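Local coordinates for protein aspartate-semialdehyde dehydrogenase (Thermus thermophilus, PDB 2YV3) that probably catalyses the NADPH-dependent reductive dephosphorylation of aspartyl phosphate to aspartate semialdehyde, a step shared by lysine, methionine and threonine biosynthesis, at residues A[163-168]-A[186-191]; A[170-173]-A[177-180]; A[182-187]-A[192-197]. All coordinates share one frame; numbering follows the deposited sequence.

Contact 1. Residues A[163-168]-A[186-191]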
loop_
_atom_site.group_PDB
_atom_site.type_symbol
_atom_site.label_atom_id
_atom_site.label_comp_id
_atom_site.label_asym_id
_atom_site.label_seq_id
_atom_site.Cartn_x
_atom_site.Cartn_y
_atom_site.Cartn_z
ATOM N N GLU A 163 0.319 17.814 -9.641
ATOM C CA GLU A 163 1.401 18.752 -9.883
ATOM C C GLU A 163 2.238 18.908 -8.621
ATOM O O GLU A 163 3.471 18.932 -8.662
ATOM C CB GLU A 163 0.801 20.098 -10.257
ATOM C CG GLU A 163 1.250 20.673 -11.563
ATOM C CD GLU A 163 0.773 22.113 -11.730
ATOM O OE1 GLU A 163 -0.439 22.311 -11.939
ATOM O OE2 GLU A 163 1.605 23.052 -11.641
ATOM N N GLU A 164 1.541 19.019 -7.498
ATOM C CA GLU A 164 2.176 19.192 -6.202
ATOM C C GLU A 164 3.215 18.105 -5.982
ATOM O O GLU A 164 4.344 18.368 -5.557
ATOM C CB GLU A 164 1.130 19.120 -5.098
ATOM C CG GLU A 164 1.373 20.102 -3.964
ATOM C CD GLU A 164 1.276 19.442 -2.601
ATOM O OE1 GLU A 164 0.308 18.680 -2.398
ATOM O OE2 GLU A 164 2.158 19.687 -1.740
ATOM N N LEU A 165 2.831 16.876 -6.285
ATOM C CA LEU A 165 3.732 15.767 -6.088
ATOM C C LEU A 165 5.010 15.909 -6.926
ATOM O O LEU A 165 6.086 15.503 -6.490
ATOM C CB LEU A 165 2.992 14.451 -6.383
ATOM C CG LEU A 165 3.664 13.108 -6.055
ATOM C CD1 LEU A 165 4.400 13.155 -4.742
ATOM C CD2 LEU A 165 2.591 12.036 -5.994
ATOM N N LEU A 166 4.901 16.498 -8.110
ATOM C CA LEU A 166 6.062 16.656 -8.959
ATOM C C LEU A 166 7.014 17.661 -8.337
ATOM O O LEU A 166 8.172 17.355 -8.042
ATOM C CB LEU A 166 5.646 17.148 -10.355
ATOM C CG LEU A 166 4.698 16.294 -11.207
ATOM C CD1 LEU A 166 4.293 17.091 -12.424
ATOM C CD2 LEU A 166 5.358 14.962 -11.599
ATOM N N THR A 167 6.501 18.871 -8.155
ATOM C CA THR A 167 7.250 19.960 -7.583
ATOM C C THR A 167 7.750 19.630 -6.189
ATOM O O THR A 167 8.897 19.874 -5.877
ATOM C CB THR A 167 6.385 21.245 -7.548
ATOM O OG1 THR A 167 7.014 22.237 -6.732
ATOM C CG2 THR A 167 5.019 20.949 -6.989
ATOM N N GLU A 168 6.907 19.057 -5.348
ATOM C CA GLU A 168 7.333 18.727 -3.994
ATOM C C GLU A 168 8.438 17.684 -3.914
ATOM O O GLU A 168 9.438 17.884 -3.220
ATOM C CB GLU A 168 6.137 18.278 -3.154
ATOM C CG GLU A 168 5.141 19.403 -2.864
ATOM C CD GLU A 168 5.823 20.693 -2.390
ATOM O OE1 GLU A 168 6.115 21.561 -3.249
ATOM O OE2 GLU A 168 6.082 20.830 -1.165
ATOM N N PRO A 186 2.653 16.154 3.891
ATOM C CA PRO A 186 3.519 16.183 2.701
ATOM C C PRO A 186 3.603 14.751 2.161
ATOM O O PRO A 186 4.030 13.854 2.876
ATOM C CB PRO A 186 4.867 16.669 3.250
ATOM C CG PRO A 186 4.523 17.318 4.554
ATOM C CD PRO A 186 3.437 16.439 5.102
ATOM N N LEU A 187 3.188 14.531 0.915
ATOM C CA LEU A 187 3.201 13.180 0.353
ATOM C C LEU A 187 4.491 12.681 -0.295
ATOM O O LEU A 187 4.619 11.489 -0.564
ATOM C CB LEU A 187 2.044 13.004 -0.639
ATOM C CG LEU A 187 1.884 11.591 -1.237
ATOM C CD1 LEU A 187 1.444 10.594 -0.169
ATOM C CD2 LEU A 187 0.869 11.637 -2.352
ATOM N N PRO A 188 5.462 13.567 -0.564
ATOM C CA PRO A 188 6.677 13.014 -1.184
ATOM C C PRO A 188 7.372 12.007 -0.269
ATOM O O PRO A 188 7.646 12.303 0.883
ATOM C CB PRO A 188 7.520 14.257 -1.457
ATOM C CG PRO A 188 6.488 15.282 -1.757
ATOM C CD PRO A 188 5.447 15.034 -0.676
ATOM N N PHE A 189 7.627 10.810 -0.792
ATOM C CA PHE A 189 8.273 9.734 -0.040
ATOM C C PHE A 189 7.545 9.401 1.247
ATOM O O PHE A 189 8.129 9.352 2.324
ATOM C CB PHE A 189 9.721 10.117 0.238
ATOM C CG PHE A 189 10.579 10.065 -0.978
ATOM C CD1 PHE A 189 10.909 8.841 -1.546
ATOM C CD2 PHE A 189 11.008 11.226 -1.593
ATOM C CE1 PHE A 189 11.656 8.779 -2.714
ATOM C CE2 PHE A 189 11.757 11.174 -2.764
ATOM C CZ PHE A 189 12.081 9.947 -3.325
ATOM N N ASN A 190 6.259 9.142 1.138
ATOM C CA ASN A 190 5.501 8.861 2.336
ATOM C C ASN A 190 4.115 8.338 2.001
ATOM O O ASN A 190 3.691 8.377 0.846
ATOM C CB ASN A 190 5.394 10.155 3.133
ATOM C CG ASN A 190 4.588 9.998 4.389
ATOM O OD1 ASN A 190 4.811 9.078 5.166
ATOM N ND2 ASN A 190 3.645 10.911 4.605
ATOM N N VAL A 191 3.396 7.833 2.990
ATOM C CA VAL A 191 2.053 7.382 2.697
ATOM C C VAL A 191 1.146 7.940 3.777
ATOM O O VAL A 191 1.556 8.057 4.932
ATOM C CB VAL A 191 1.974 5.820 2.583
ATOM C CG1 VAL A 191 2.858 5.361 1.441
ATOM C CG2 VAL A 191 2.375 5.136 3.899
HETATM O O HOH W 1 3.135 17.644 -0.125
#
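Helix 159-173 of the dimerisation domain is met by the long loop that follows it where L165 and E168, roughly one turn apart, receive L187 and P188. The backbones come nearest at L165 and P188, with their CA atoms 6.3 Å apart. L165 reaches across with its two methyls, each to a different partner: CD2 meets CD2 of L187 at 4.0 Å, while CD1 lies 4.2 Å from CG of P188. Both leucines set CG anti to the backbone N (chi1 -171° for L165, -176° for L187), which carries their branches to a meeting point between helix and loop. The P188 ring is directed at the helix and touches E168 at the root of its side chain: CG of P188 lies 3.3 Å from CB of E168. The carboxylate, after a bend at chi2, turns away from the proline; its OE2 probably accepts a hydrogen bond from the backbone N of K179, and its OE1 is in a salt bridge with R171. No direct hydrogen bond joins the two segments. A water bridges them instead, giving a proton to OE2 of E164 (2.8 Å) and accepting one from the backbone N of L187 (3.3 Å), while OE1 of E164 is hydrogen-bonded to N of A182. Beyond P188, OD1 of N190 is hydrogen-bonded to the backbone N of L280 of the second subunit. The join is thus buried and mainly apolar, and the loop N-H groups, the water and R171 would probably help to stabilise the two buried carboxylates as anions.

Contact 2. Residues A[170-173]-A[177-180]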
loop_
_atom_site.group_PDB
_atom_site.type_symbol
_atom_site.label_atom_id
_atom_site.label_comp_id
_atom_site.label_asym_id
_atom_site.label_seq_id
_atom_site.Cartn_x
_atom_site.Cartn_y
_atom_site.Cartn_z
ATOM N N HIS A 170 10.401 17.215 -5.889
ATOM C CA HIS A 170 11.538 17.912 -6.475
ATOM C C HIS A 170 12.330 18.711 -5.450
ATOM O O HIS A 170 13.563 18.631 -5.380
ATOM C CB HIS A 170 11.074 18.842 -7.600
ATOM C CG HIS A 170 12.138 19.116 -8.618
ATOM N ND1 HIS A 170 11.870 19.229 -9.967
ATOM C CD2 HIS A 170 13.478 19.271 -8.485
ATOM C CE1 HIS A 170 13.000 19.440 -10.620
ATOM N NE2 HIS A 170 13.990 19.468 -9.743
ATOM N N ARG A 171 11.620 19.500 -4.662
ATOM C CA ARG A 171 12.277 20.288 -3.640
ATOM C C ARG A 171 12.847 19.334 -2.585
ATOM O O ARG A 171 13.922 19.577 -2.044
ATOM C CB ARG A 171 11.280 21.284 -3.056
ATOM C CG ARG A 171 10.927 22.439 -4.011
ATOM C CD ARG A 171 9.749 23.211 -3.451
ATOM N NE ARG A 171 9.905 23.405 -2.009
ATOM C CZ ARG A 171 8.897 23.527 -1.149
ATOM N NH1 ARG A 171 7.645 23.477 -1.586
ATOM N NH2 ARG A 171 9.139 23.692 0.149
ATOM N N PHE A 172 12.139 18.234 -2.330
ATOM C CA PHE A 172 12.603 17.213 -1.380
ATOM C C PHE A 172 14.052 16.840 -1.767
ATOM O O PHE A 172 14.978 17.025 -0.985
ATOM C CB PHE A 172 11.710 15.955 -1.454
ATOM C CG PHE A 172 12.080 14.890 -0.452
ATOM C CD1 PHE A 172 11.721 15.014 0.884
ATOM C CD2 PHE A 172 12.882 13.814 -0.824
ATOM C CE1 PHE A 172 12.166 14.090 1.840
ATOM C CE2 PHE A 172 13.334 12.882 0.127
ATOM C CZ PHE A 172 12.979 13.023 1.458
ATOM N N LEU A 173 14.240 16.327 -2.982
ATOM C CA LEU A 173 15.571 15.956 -3.460
ATOM C C LEU A 173 16.614 17.053 -3.330
ATOM O O LEU A 173 17.810 16.777 -3.372
ATOM C CB LEU A 173 15.505 15.517 -4.921
ATOM C CG LEU A 173 15.083 14.066 -5.127
ATOM C CD1 LEU A 173 16.111 13.166 -4.441
ATOM C CD2 LEU A 173 13.707 13.820 -4.548
ATOM N N ALA A 177 12.259 21.417 2.912
ATOM C CA ALA A 177 11.123 20.661 3.453
ATOM C C ALA A 177 9.875 20.834 2.612
ATOM O O ALA A 177 9.444 21.961 2.343
ATOM C CB ALA A 177 10.832 21.082 4.899
ATOM N N PRO A 178 9.274 19.710 2.188
ATOM C CA PRO A 178 8.062 19.744 1.366
ATOM C C PRO A 178 6.965 20.636 1.931
ATOM O O PRO A 178 6.677 20.613 3.120
ATOM C CB PRO A 178 7.659 18.262 1.277
ATOM C CG PRO A 178 8.291 17.643 2.504
ATOM C CD PRO A 178 9.633 18.319 2.528
ATOM N N LYS A 179 6.382 21.440 1.055
ATOM C CA LYS A 179 5.301 22.348 1.415
ATOM C C LYS A 179 3.951 21.656 1.188
ATOM O O LYS A 179 3.313 21.871 0.149
ATOM C CB LYS A 179 5.345 23.602 0.537
ATOM C CG LYS A 179 6.417 24.612 0.861
ATOM C CD LYS A 179 6.451 25.715 -0.199
ATOM C CE LYS A 179 5.057 26.303 -0.470
ATOM N NZ LYS A 179 5.024 27.306 -1.586
ATOM N N ALA A 180 3.524 20.823 2.136
ATOM C CA ALA A 180 2.245 20.127 2.014
ATOM C C ALA A 180 1.108 21.142 1.898
ATOM O O ALA A 180 0.990 22.048 2.730
ATOM C CB ALA A 180 2.024 19.241 3.222
#
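After helix 159-173 the chain doubles back, so that 177-180 runs roughly antiparallel to 170-173, with CA of F172 and CA of P178 5.9 Å apart. The result is a helix-to-loop reversal at the surface of the dimerisation domain, closed over three intervening residues, and no hydrogen bond passes between the two segments. R171 and P178 carry most of it. R171 points its side chain at the loop and bends at chi3 (43°), which brings the guanidinium against the returning backbone: CA of P178 lies over one of its faces. NH2 of R171 is 2.8 Å from O of A177, yet the angle is too poor for a hydrogen bond. The firm polar partner of the group is E168, one turn earlier on the helix, whose OE1 forms a salt bridge with NH1 of R171; a long, weak ion pair links NE to E176. K179 also extends beside the guanidinium, but its methylene chain is modelled too close to it, so their exact relation is doubtful. An alanine in place of R171 would remove the guanidinium, which would probably leave OE1 of E168 without its charged mate and P178 without the flat group that faces it. F172 sets its ring against P178 as well, and that ring also meets F189 and packs on L235 of the second subunit. The proline approaches at the ring's edge, near its plane, with CD of P178 4.2 Å from CD1 of F172.

Contact 3. Residues A[182-187]-A[192-197]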
loop_
_atom_site.group_PDB
_atom_site.type_symbol
_atom_site.label_atom_id
_atom_site.label_comp_id
_atom_site.label_asym_id
_atom_site.label_seq_id
_atom_site.Cartn_x
_atom_site.Cartn_y
_atom_site.Cartn_z
ATOM N N ALA A 182 -1.869 20.303 -0.792
ATOM C CA ALA A 182 -2.963 19.604 -1.455
ATOM C C ALA A 182 -3.397 18.316 -0.776
ATOM O O ALA A 182 -4.427 17.730 -1.117
ATOM C CB ALA A 182 -2.570 19.325 -2.898
ATOM N N PHE A 183 -2.609 17.868 0.185
ATOM C CA PHE A 183 -2.927 16.652 0.895
ATOM C C PHE A 183 -3.009 17.010 2.369
ATOM O O PHE A 183 -2.849 18.183 2.739
ATOM C CB PHE A 183 -1.831 15.635 0.612
ATOM C CG PHE A 183 -1.582 15.420 -0.865
ATOM C CD1 PHE A 183 -2.477 14.680 -1.639
ATOM C CD2 PHE A 183 -0.482 15.993 -1.489
ATOM C CE1 PHE A 183 -2.283 14.516 -2.994
ATOM C CE2 PHE A 183 -0.276 15.834 -2.855
ATOM C CZ PHE A 183 -1.183 15.092 -3.608
ATOM N N ALA A 184 -3.260 16.020 3.220
ATOM C CA ALA A 184 -3.359 16.302 4.651
ATOM C C ALA A 184 -1.970 16.564 5.229
ATOM O O ALA A 184 -1.815 17.242 6.253
ATOM C CB ALA A 184 -4.027 15.118 5.374
ATOM N N HIS A 185 -0.964 16.017 4.551
ATOM C CA HIS A 185 0.428 16.128 4.971
ATOM C C HIS A 185 1.316 16.174 3.717
ATOM O O HIS A 185 0.812 16.250 2.599
ATOM C CB HIS A 185 0.791 14.894 5.814
ATOM C CG HIS A 185 -0.037 14.731 7.052
ATOM N ND1 HIS A 185 0.327 15.265 8.270
ATOM C CD2 HIS A 185 -1.209 14.083 7.261
ATOM C CE1 HIS A 185 -0.583 14.951 9.176
ATOM N NE2 HIS A 185 -1.526 14.235 8.590
ATOM N N PRO A 186 2.653 16.154 3.891
ATOM C CA PRO A 186 3.519 16.183 2.701
ATOM C C PRO A 186 3.603 14.751 2.161
ATOM O O PRO A 186 4.030 13.854 2.876
ATOM C CB PRO A 186 4.867 16.669 3.250
ATOM C CG PRO A 186 4.523 17.318 4.554
ATOM C CD PRO A 186 3.437 16.439 5.102
ATOM N N LEU A 187 3.188 14.531 0.915
ATOM C CA LEU A 187 3.201 13.180 0.353
ATOM C C LEU A 187 4.491 12.681 -0.295
ATOM O O LEU A 187 4.619 11.489 -0.564
ATOM C CB LEU A 187 2.044 13.004 -0.639
ATOM C CG LEU A 187 1.884 11.591 -1.237
ATOM C CD1 LEU A 187 1.444 10.594 -0.169
ATOM C CD2 LEU A 187 0.869 11.637 -2.352
ATOM N N ILE A 192 -0.074 8.303 3.391
ATOM C CA ILE A 192 -1.047 8.906 4.308
ATOM C C ILE A 192 -2.216 7.957 4.459
ATOM O O ILE A 192 -3.020 7.837 3.550
ATOM C CB ILE A 192 -1.596 10.250 3.722
ATOM C CG1 ILE A 192 -0.445 11.120 3.235
ATOM C CG2 ILE A 192 -2.329 11.044 4.782
ATOM C CD1 ILE A 192 -0.817 11.998 2.121
ATOM N N PRO A 193 -2.332 7.265 5.606
ATOM C CA PRO A 193 -3.460 6.341 5.776
ATOM C C PRO A 193 -4.727 7.175 6.002
ATOM O O PRO A 193 -5.508 6.945 6.914
ATOM C CB PRO A 193 -3.044 5.539 6.999
ATOM C CG PRO A 193 -2.332 6.562 7.808
ATOM C CD PRO A 193 -1.482 7.274 6.808
ATOM N N HIS A 194 -4.915 8.152 5.132
ATOM C CA HIS A 194 -6.041 9.042 5.246
ATOM C C HIS A 194 -6.446 9.595 3.881
ATOM O O HIS A 194 -5.765 10.441 3.319
ATOM C CB HIS A 194 -5.647 10.172 6.205
ATOM C CG HIS A 194 -6.742 11.154 6.488
ATOM N ND1 HIS A 194 -6.592 12.184 7.392
ATOM C CD2 HIS A 194 -7.983 11.292 5.964
ATOM C CE1 HIS A 194 -7.692 12.915 7.409
ATOM N NE2 HIS A 194 -8.552 12.395 6.552
ATOM N N ILE A 195 -7.546 9.111 3.325
ATOM C CA ILE A 195 -7.964 9.638 2.039
ATOM C C ILE A 195 -9.088 10.644 2.196
ATOM O O ILE A 195 -8.929 11.797 1.801
ATOM C CB ILE A 195 -8.385 8.522 1.055
ATOM C CG1 ILE A 195 -7.139 7.770 0.559
ATOM C CG2 ILE A 195 -9.145 9.128 -0.139
ATOM C CD1 ILE A 195 -6.152 8.628 -0.230
ATOM N N ASP A 196 -10.207 10.248 2.793
ATOM C CA ASP A 196 -11.301 11.214 2.931
ATOM C C ASP A 196 -11.714 11.702 4.326
ATOM O O ASP A 196 -10.868 12.018 5.166
ATOM C CB ASP A 196 -12.541 10.713 2.191
ATOM C CG ASP A 196 -13.240 11.820 1.466
ATOM O OD1 ASP A 196 -12.525 12.572 0.777
ATOM O OD2 ASP A 196 -14.475 11.948 1.578
ATOM N N ALA A 197 -13.024 11.784 4.554
ATOM C CA ALA A 197 -13.569 12.261 5.827
ATOM C C ALA A 197 -13.814 11.122 6.813
ATOM O O ALA A 197 -14.383 10.105 6.452
ATOM C CB ALA A 197 -14.874 13.018 5.569
#
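Within the loop between helices 159-173 and 205-219, I192 packs against CB of F183 and of A184, the H185 ring and L187, close to R231, a probable substrate-binding residue whose backbone is hydrogen-bonded to that of I192. The segments are held by side chains, since CA of L187 and CA of I192 stay 7.2 Å apart and no hydrogen bond crosses. I192 uses both its branches. CD1 of I192 touches CD1 of L187 at 3.5 Å and, on another side, CB of F183 at 4.1 Å, whereas CG2 of I192, anti to the backbone N, lies 4.1 Å from CD2 of H185. Past P193, the H194 ring comes obliquely to A184, with ND1 of H194 4.4 Å from CB of A184. The polar duty of that ND1 lies across the dimer interface: it is hydrogen-bonded to OH of Y276 of the second subunit, whose ring also meets H185. NE2 of H194 makes a weak hydrogen bond to O of D196. The F183 ring is covered on two opposite faces: CB of A182 lies off-centre on one, and CD2 of L187 sits over the middle of the other, 4.2 Å from the plane.

Overall arrangement
All three contacts belong to one excursion of the chain, helix 159-173 and the loop after it, and all touch the second subunit. Contacts 1 and 2 share the helix, with centres about 7 Å apart; contact 2 closes the reversal that contact 1 spans more widely. Contact 3 takes over P186 and L187 from contact 1, centre to centre about 11 Å, and OE1 of E164 reaches N of A182 at 3.2 Å. Contacts 2 and 3, about 16 Å apart, still meet at P178 and P186. The L187 side chain lies about 4 Å from that of R231, a predicted substrate-binding residue, whereas contact 2 is remote from the predicted sites.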